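Local coordinates for arginase, mitochondrial (Medicago truncatula, PDB 6VSS), which hydrolyses L-arginine to urea and L-ornithine with two manganese ions in each subunit, and also converts agmatine to putrescine and urea, at residues L28-A31 with Q32-I36; V119-E122 with E123-C127; I224-D227 with V228-Q231. All blocks are in the same frame, centred on the assembly; numbering follows the deposited sequence.

Contact 1: L28-A31 with Q32-I36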
loop_
_atom_site.group_PDB
_atom_site.type_symbol
_atom_site.label_atom_id
_atom_site.label_comp_id
_atom_site.label_asym_id
_atom_site.label_seq_id
_atom_site.Cartn_x
_atom_site.Cartn_y
_atom_site.Cartn_z
ATOM N N LEU B 28 25.758 36.918 -3.276
ATOM C CA LEU B 28 25.296 35.623 -3.846
ATOM C C LEU B 28 26.441 34.974 -4.645
ATOM O O LEU B 28 26.673 33.758 -4.438
ATOM C CB LEU B 28 24.060 35.884 -4.710
ATOM C CG LEU B 28 23.060 34.739 -4.803
ATOM C CD1 LEU B 28 22.256 34.609 -3.512
ATOM C CD2 LEU B 28 22.124 34.935 -5.999
ATOM N N GLU B 29 27.163 35.775 -5.437
ATOM C CA GLU B 29 28.282 35.291 -6.290
ATOM C C GLU B 29 29.385 34.692 -5.411
ATOM O O GLU B 29 29.895 33.615 -5.757
ATOM C CB GLU B 29 28.886 36.473 -7.055
ATOM C CG GLU B 29 30.228 36.931 -6.497
ATOM C CD GLU B 29 30.606 38.394 -6.653
ATOM O OE1 GLU B 29 30.531 38.913 -7.786
ATOM O OE2 GLU B 29 30.989 39.005 -5.638
ATOM N N LYS B 30 29.713 35.366 -4.307
ATOM C CA LYS B 30 30.792 34.910 -3.398
ATOM C C LYS B 30 30.290 33.697 -2.603
ATOM O O LYS B 30 31.073 32.779 -2.397
ATOM C CB LYS B 30 31.197 36.065 -2.483
ATOM C CG LYS B 30 32.534 35.901 -1.776
ATOM C CD LYS B 30 32.645 36.718 -0.500
ATOM C CE LYS B 30 31.464 36.516 0.430
ATOM N NZ LYS B 30 31.811 36.752 1.851
ATOM N N ALA B 31 29.024 33.666 -2.189
ATOM C CA ALA B 31 28.444 32.454 -1.563
ATOM C C ALA B 31 28.671 31.272 -2.510
ATOM O O ALA B 31 29.241 30.251 -2.058
ATOM C CB ALA B 31 26.984 32.631 -1.224
ATOM N N GLN B 32 28.276 31.440 -3.777
ATOM C CA GLN B 32 28.383 30.427 -4.855
ATOM C C GLN B 32 29.820 29.859 -4.900
ATOM O O GLN B 32 29.975 28.678 -4.633
ATOM C CB GLN B 32 27.871 31.021 -6.181
ATOM C CG GLN B 32 26.370 31.294 -6.183
ATOM C CD GLN B 32 25.828 31.990 -7.414
ATOM O OE1 GLN B 32 26.273 31.779 -8.546
ATOM N NE2 GLN B 32 24.769 32.758 -7.217
ATOM N N ASN B 33 30.839 30.660 -5.196
ATOM C CA ASN B 33 32.248 30.210 -5.321
ATOM C C ASN B 33 32.699 29.400 -4.106
ATOM O O ASN B 33 33.307 28.321 -4.277
ATOM C CB ASN B 33 33.201 31.395 -5.482
ATOM C CG ASN B 33 32.872 32.175 -6.727
ATOM O OD1 ASN B 33 32.308 31.622 -7.661
ATOM N ND2 ASN B 33 33.223 33.439 -6.766
ATOM N N ARG B 34 32.446 29.939 -2.919
ATOM C CA ARG B 34 32.916 29.400 -1.624
ATOM C C ARG B 34 32.221 28.055 -1.347
ATOM O O ARG B 34 32.897 27.051 -0.900
ATOM C CB ARG B 34 32.612 30.449 -0.542
ATOM C CG ARG B 34 33.207 31.829 -0.806
ATOM C CD ARG B 34 33.452 32.703 0.421
ATOM N NE ARG B 34 34.225 32.090 1.519
ATOM C CZ ARG B 34 35.548 32.099 1.652
ATOM N NH1 ARG B 34 36.328 32.712 0.773
ATOM N NH2 ARG B 34 36.093 31.489 2.691
ATOM N N VAL B 35 30.915 27.997 -1.564
ATOM C CA VAL B 35 30.165 26.744 -1.210
ATOM C C VAL B 35 30.564 25.646 -2.208
ATOM O O VAL B 35 30.688 24.495 -1.827
ATOM C CB VAL B 35 28.646 26.947 -1.135
ATOM C CG1 VAL B 35 27.930 25.597 -1.023
ATOM C CG2 VAL B 35 28.267 27.852 0.041
ATOM N N ILE B 36 30.755 26.003 -3.460
ATOM C CA ILE B 36 31.152 25.030 -4.514
ATOM C C ILE B 36 32.562 24.510 -4.185
ATOM O O ILE B 36 32.732 23.254 -4.153
ATOM C CB ILE B 36 31.073 25.669 -5.906
ATOM C CG1 ILE B 36 29.619 25.854 -6.315
ATOM C CG2 ILE B 36 31.876 24.857 -6.905
ATOM C CD1 ILE B 36 29.443 26.438 -7.697
#
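Leu28 O takes the backbone N-H of Gln32 at 2.9 Å (Gln32 N to Leu28 O), and the bond is close to straight, with 165° at the hydrogen. The same oxygen is also covered by the side chain one turn on: Gln32 CG lies 3.0 Å from Leu28 O. Gln32 CG stands beside its own backbone N and anti to the carbonyl carbon (chi1 -68°), and the chain then runs out extended. This sends the amide back past the start of the turn. There Gln32 NE2 meets the isobutyl group of Leu28, 3.6 Å from both CG and CD2 of Leu28. The two side chains cross at a slant. The amide nitrogen also makes a weak hydrogen bond to Cys127 O, so the apolar branch of Leu28 flanks a polar group that has a partner of its own.

Ala31 O receives Val35 N at 2.9 Å. Val35 CG2 lies beside this oxygen, 3.3 Å from Ala31 O. A longer bond of 3.2 Å joins Asn33 N to Glu29 O. The Asn33 side chain bonds through OD1 to Arg133.

Lys30 and Arg34 run side by side in the same direction. Their aliphatic parts approach at 4.0 Å, Lys30 CG to Arg34 CD. Both positive ends have acidic mates on a second subunit: Glu52 for Lys30 and Glu45 for Arg34. Ala31 and Val35 pack against Phe49 and Phe42 of that subunit.

These are i to i+4 pairs within the long helix 25-57, whose faces differ in chemistry. The carboxylates probably offset the repulsion between Lys30 and Arg34, and from Lys48 of the second subunit, which also lies near Lys30. The helix face carrying Lys30 and Arg34 is therefore suited to holding subunits together in the hexamer.

Contact 2: V119-E122 with E123-C127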
loop_
_atom_site.group_PDB
_atom_site.type_symbol
_atom_site.label_atom_id
_atom_site.label_comp_id
_atom_site.label_asym_id
_atom_site.label_seq_id
_atom_site.Cartn_x
_atom_site.Cartn_y
_atom_site.Cartn_z
ATOM N N VAL B 119 27.406 14.573 -4.434
ATOM C CA VAL B 119 27.459 16.029 -4.727
ATOM C C VAL B 119 26.221 16.665 -4.096
ATOM O O VAL B 119 25.113 16.313 -4.496
ATOM C CB VAL B 119 27.467 16.334 -6.228
ATOM C CG1 VAL B 119 27.446 17.850 -6.470
ATOM C CG2 VAL B 119 28.637 15.649 -6.927
ATOM N N PRO B 120 26.397 17.648 -3.178
ATOM C CA PRO B 120 25.291 18.326 -2.485
ATOM C C PRO B 120 24.543 19.351 -3.347
ATOM O O PRO B 120 24.678 20.610 -3.197
ATOM C CB PRO B 120 26.006 19.012 -1.312
ATOM C CG PRO B 120 27.382 19.319 -1.847
ATOM C CD PRO B 120 27.713 18.157 -2.766
ATOM N N ILE B 121 23.731 18.793 -4.247
ATOM C CA ILE B 121 23.019 19.533 -5.318
ATOM C C ILE B 121 22.116 20.606 -4.681
ATOM O O ILE B 121 22.183 21.790 -5.103
ATOM C CB ILE B 121 22.224 18.536 -6.187
ATOM C CG1 ILE B 121 23.152 17.549 -6.902
ATOM C CG2 ILE B 121 21.336 19.291 -7.168
ATOM C CD1 ILE B 121 24.141 18.224 -7.857
ATOM N N GLU B 122 21.280 20.192 -3.728
ATOM C CA GLU B 122 20.274 21.065 -3.070
ATOM C C GLU B 122 20.985 22.298 -2.488
ATOM O O GLU B 122 20.567 23.427 -2.773
ATOM C CB GLU B 122 19.489 20.259 -2.017
ATOM C CG GLU B 122 18.598 21.100 -1.086
ATOM C CD GLU B 122 17.653 20.377 -0.097
ATOM O OE1 GLU B 122 17.955 19.260 0.400
ATOM O OE2 GLU B 122 16.606 20.959 0.236
ATOM N N GLU B 123 22.005 22.119 -1.668
ATOM C CA GLU B 123 22.718 23.252 -1.010
ATOM C C GLU B 123 23.387 24.193 -2.036
ATOM O O GLU B 123 23.372 25.445 -1.842
ATOM C CB GLU B 123 23.736 22.715 -0.017
ATOM C CG GLU B 123 23.105 21.933 1.127
ATOM C CD GLU B 123 22.983 20.421 0.912
ATOM O OE1 GLU B 123 23.145 19.946 -0.253
ATOM O OE2 GLU B 123 22.685 19.705 1.912
ATOM N N ILE B 124 23.897 23.645 -3.120
ATOM C CA ILE B 124 24.496 24.459 -4.206
ATOM C C ILE B 124 23.406 25.225 -4.950
ATOM O O ILE B 124 23.590 26.451 -5.136
ATOM C CB ILE B 124 25.318 23.602 -5.155
ATOM C CG1 ILE B 124 26.553 23.065 -4.434
ATOM C CG2 ILE B 124 25.660 24.420 -6.391
ATOM C CD1 ILE B 124 27.186 21.921 -5.167
ATOM N N ARG B 125 22.348 24.550 -5.396
ATOM C CA ARG B 125 21.218 25.236 -6.086
ATOM C C ARG B 125 20.758 26.351 -5.144
ATOM O O ARG B 125 20.527 27.461 -5.609
ATOM C CB ARG B 125 20.028 24.313 -6.388
ATOM C CG ARG B 125 20.097 23.615 -7.739
ATOM C CD ARG B 125 18.937 22.705 -8.141
ATOM N NE ARG B 125 17.571 23.256 -8.170
ATOM C CZ ARG B 125 17.074 24.119 -9.075
ATOM N NH1 ARG B 125 15.809 24.495 -9.002
ATOM N NH2 ARG B 125 17.835 24.632 -10.025
ATOM N N ASP B 126 20.636 26.057 -3.853
ATOM C CA ASP B 126 20.136 27.041 -2.851
ATOM C C ASP B 126 21.078 28.261 -2.716
ATOM O O ASP B 126 20.712 29.141 -1.981
ATOM C CB ASP B 126 19.891 26.422 -1.461
ATOM C CG ASP B 126 19.201 27.401 -0.505
ATOM O OD1 ASP B 126 18.206 28.020 -0.914
ATOM O OD2 ASP B 126 19.684 27.589 0.616
ATOM N N CYS B 127 22.261 28.303 -3.328
ATOM C CA CYS B 127 23.152 29.502 -3.380
ATOM C C CYS B 127 22.855 30.325 -4.631
ATOM O O CYS B 127 23.581 31.316 -4.886
ATOM C CB CYS B 127 24.618 29.129 -3.483
ATOM S SG CYS B 127 25.163 28.233 -2.030
HETATM O O HOH W 1 21.806 17.296 -1.920
#
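Pro120 O accepts Ile124 N at 3.1 Å, Ile121 O accepts Arg125 N at 2.8 Å and Glu122 O accepts Asp126 N, which makes a short run of i to i+4 bonds. Ile124 runs past the first of these acceptors, with Ile124 CG1 3.3 Å from Pro120 O. Its CD1 then reaches the apolar ends of the preceding loop, 4.2 Å from Pro120 CG and 4.3 Å from Val119 CG1.

Glu123 turns back on the proline. A turn about CB-CG (chi2 92°) folds its chain back and brings OE1 to 3.2 Å from Pro120 CB. A water lies near the same oxygen and near Glu122 N, but both of its bonds are weak.

Pro120 is the N-cap of helix 121-125 and the centre of an inverse gamma turn. The turn takes the chain from strand 113-118, outermost in the parallel sheet of this subunit, into the short helix. Val119 and Ile124 both pack on helix 131-146.

The acidic ends face a second subunit. Asp126 OD2 makes salt bridges to Lys50 and Arg46 there. The Glu122 chain is extended, with CG anti to its backbone N (chi1 169°), and this carries OE1 out to a salt bridge with Arg89 of the same second subunit.

Contact 3: I224-D227 with V228-Q231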
loop_
_atom_site.group_PDB
_atom_site.type_symbol
_atom_site.label_atom_id
_atom_site.label_comp_id
_atom_site.label_asym_id
_atom_site.label_seq_id
_atom_site.Cartn_x
_atom_site.Cartn_y
_atom_site.Cartn_z
ATOM N N ILE B 224 8.904 6.767 -28.191
ATOM C CA ILE B 224 9.749 7.560 -29.106
ATOM C C ILE B 224 8.814 8.296 -30.067
ATOM O O ILE B 224 7.879 7.695 -30.606
ATOM C CB ILE B 224 10.783 6.633 -29.752
ATOM C CG1 ILE B 224 11.665 7.376 -30.757
ATOM C CG2 ILE B 224 10.099 5.403 -30.311
ATOM C CD1 ILE B 224 12.763 6.528 -31.367
ATOM N N THR B 225 9.005 9.597 -30.145
ATOM C CA THR B 225 8.239 10.504 -31.028
ATOM C C THR B 225 8.898 10.425 -32.395
ATOM O O THR B 225 10.057 10.016 -32.451
ATOM C CB THR B 225 8.258 11.905 -30.422
ATOM O OG1 THR B 225 9.652 12.196 -30.319
ATOM C CG2 THR B 225 7.571 11.961 -29.071
ATOM N N ASN B 226 8.190 10.831 -33.438
ATOM C CA ASN B 226 8.711 10.759 -34.820
ATOM C C ASN B 226 9.823 11.803 -34.974
ATOM O O ASN B 226 10.711 11.556 -35.758
ATOM C CB ASN B 226 7.577 10.797 -35.849
ATOM C CG ASN B 226 6.588 9.657 -35.657
ATOM O OD1 ASN B 226 6.985 8.516 -35.475
ATOM N ND2 ASN B 226 5.297 9.950 -35.640
ATOM N N ASP B 227 9.859 12.880 -34.213
ATOM C CA ASP B 227 10.963 13.871 -34.355
ATOM C C ASP B 227 12.267 13.313 -33.788
ATOM O O ASP B 227 13.338 13.710 -34.250
ATOM C CB ASP B 227 10.652 15.173 -33.638
ATOM C CG ASP B 227 9.727 16.024 -34.476
ATOM O OD1 ASP B 227 9.672 15.787 -35.701
ATOM O OD2 ASP B 227 9.056 16.889 -33.901
ATOM N N VAL B 228 12.174 12.415 -32.817
ATOM C CA VAL B 228 13.375 11.814 -32.158
ATOM C C VAL B 228 13.849 10.664 -33.033
ATOM O O VAL B 228 15.061 10.439 -33.073
ATOM C CB VAL B 228 13.051 11.407 -30.710
ATOM C CG1 VAL B 228 14.058 10.440 -30.122
ATOM C CG2 VAL B 228 12.925 12.666 -29.866
ATOM N N ARG B 229 12.930 10.046 -33.790
ATOM C CA ARG B 229 13.323 9.095 -34.862
ATOM C C ARG B 229 14.254 9.830 -35.822
ATOM O O ARG B 229 15.228 9.196 -36.232
ATOM C CB ARG B 229 12.113 8.442 -35.516
ATOM C CG ARG B 229 11.511 7.354 -34.652
ATOM C CD ARG B 229 10.329 6.738 -35.332
ATOM N NE ARG B 229 9.496 5.922 -34.452
ATOM C CZ ARG B 229 9.735 4.655 -34.149
ATOM N NH1 ARG B 229 10.836 4.091 -34.607
ATOM N NH2 ARG B 229 8.900 3.952 -33.392
ATOM N N GLU B 230 14.021 11.124 -36.093
ATOM C CA GLU B 230 14.952 11.948 -36.932
ATOM C C GLU B 230 16.312 11.980 -36.243
ATOM O O GLU B 230 17.334 11.895 -36.919
ATOM C CB GLU B 230 14.588 13.440 -37.087
ATOM C CG GLU B 230 13.228 13.803 -37.675
ATOM C CD GLU B 230 12.961 15.324 -37.752
ATOM O OE1 GLU B 230 12.021 15.850 -37.051
ATOM O OE2 GLU B 230 13.713 16.015 -38.505
ATOM N N GLN B 231 16.302 12.217 -34.933
ATOM C CA GLN B 231 17.545 12.444 -34.145
ATOM C C GLN B 231 18.391 11.164 -34.219
ATOM O O GLN B 231 19.596 11.267 -34.534
ATOM C CB GLN B 231 17.200 12.883 -32.717
ATOM C CG GLN B 231 16.651 14.294 -32.624
ATOM C CD GLN B 231 17.723 15.348 -32.740
ATOM O OE1 GLN B 231 18.129 15.734 -33.826
ATOM N NE2 GLN B 231 18.199 15.822 -31.595
#
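Ile224 CG1 stands anti to its backbone N (chi1 178°) and Arg229 CG beside its own N (chi1 -77°); the extended arginine chain then passes Ile224 at about a right angle. Ile224 CD1 touches Arg229 CG at 3.6 Å. Further out, Ile224 CG2 covers one face of the guanidinium, shifted toward its rim and 3.6 Å from Arg229 NH2. Asn226 OD1 lies at the edge of the group, but 3.8 Å from Arg229 NE; Asn226 ND2 is hydrogen-bonded to Gly104 O of a third subunit. The buried NE has no hydrogen-bond partner in the model, whereas NH1 forms a salt bridge to Glu241.

Thr225 is the N-cap of helix 226-234, in the beta-alpha-beta unit between strands 213-221 and 238-241. Thr225 O accepts Arg229 N at 3.2 Å, and Thr225 OG1 sits 3.3 Å from Val228 CG2. Thr225 also touches Tyr190, an L-ornithine-binding residue, and packs on Asn98 of the third subunit. An alanine in place of Arg229 would remove the guanidinium and is likely to leave Glu241 without its charged mate and the CG2 methyl of Ile224 less covered.

Two carboxylates run alongside each other on the exposed side, Asp227 OD1 only 2.7 Å from Glu230 OE1. Such closeness is probably unfavourable unless a proton is shared between them. Ile224 CG1 also packs on Val228 CG1 at 3.9 Å.

Along the chain the three contacts come in the order 1, 2, 3, each complete before the next begins. Contacts 1 and 2 are neighbours, with centres about 11 Å apart. They touch where helix 25-57 meets helix 121-125 and the residues just after it: Val35 packs on Cys127, and Ile36 on Ile124. Both also reach the same second subunit. Contact 3 is remote, its centre about 40 Å from that of contact 1 and 34 Å from that of contact 2. Contact 2 follows the strand at one edge of the eight-stranded parallel sheet; contact 3 precedes the strand at the other. Contact 3 lies near the ornithine site and meets a third subunit, so contacts 1 and 2 share one interface of the hexamer and contact 3 belongs to another.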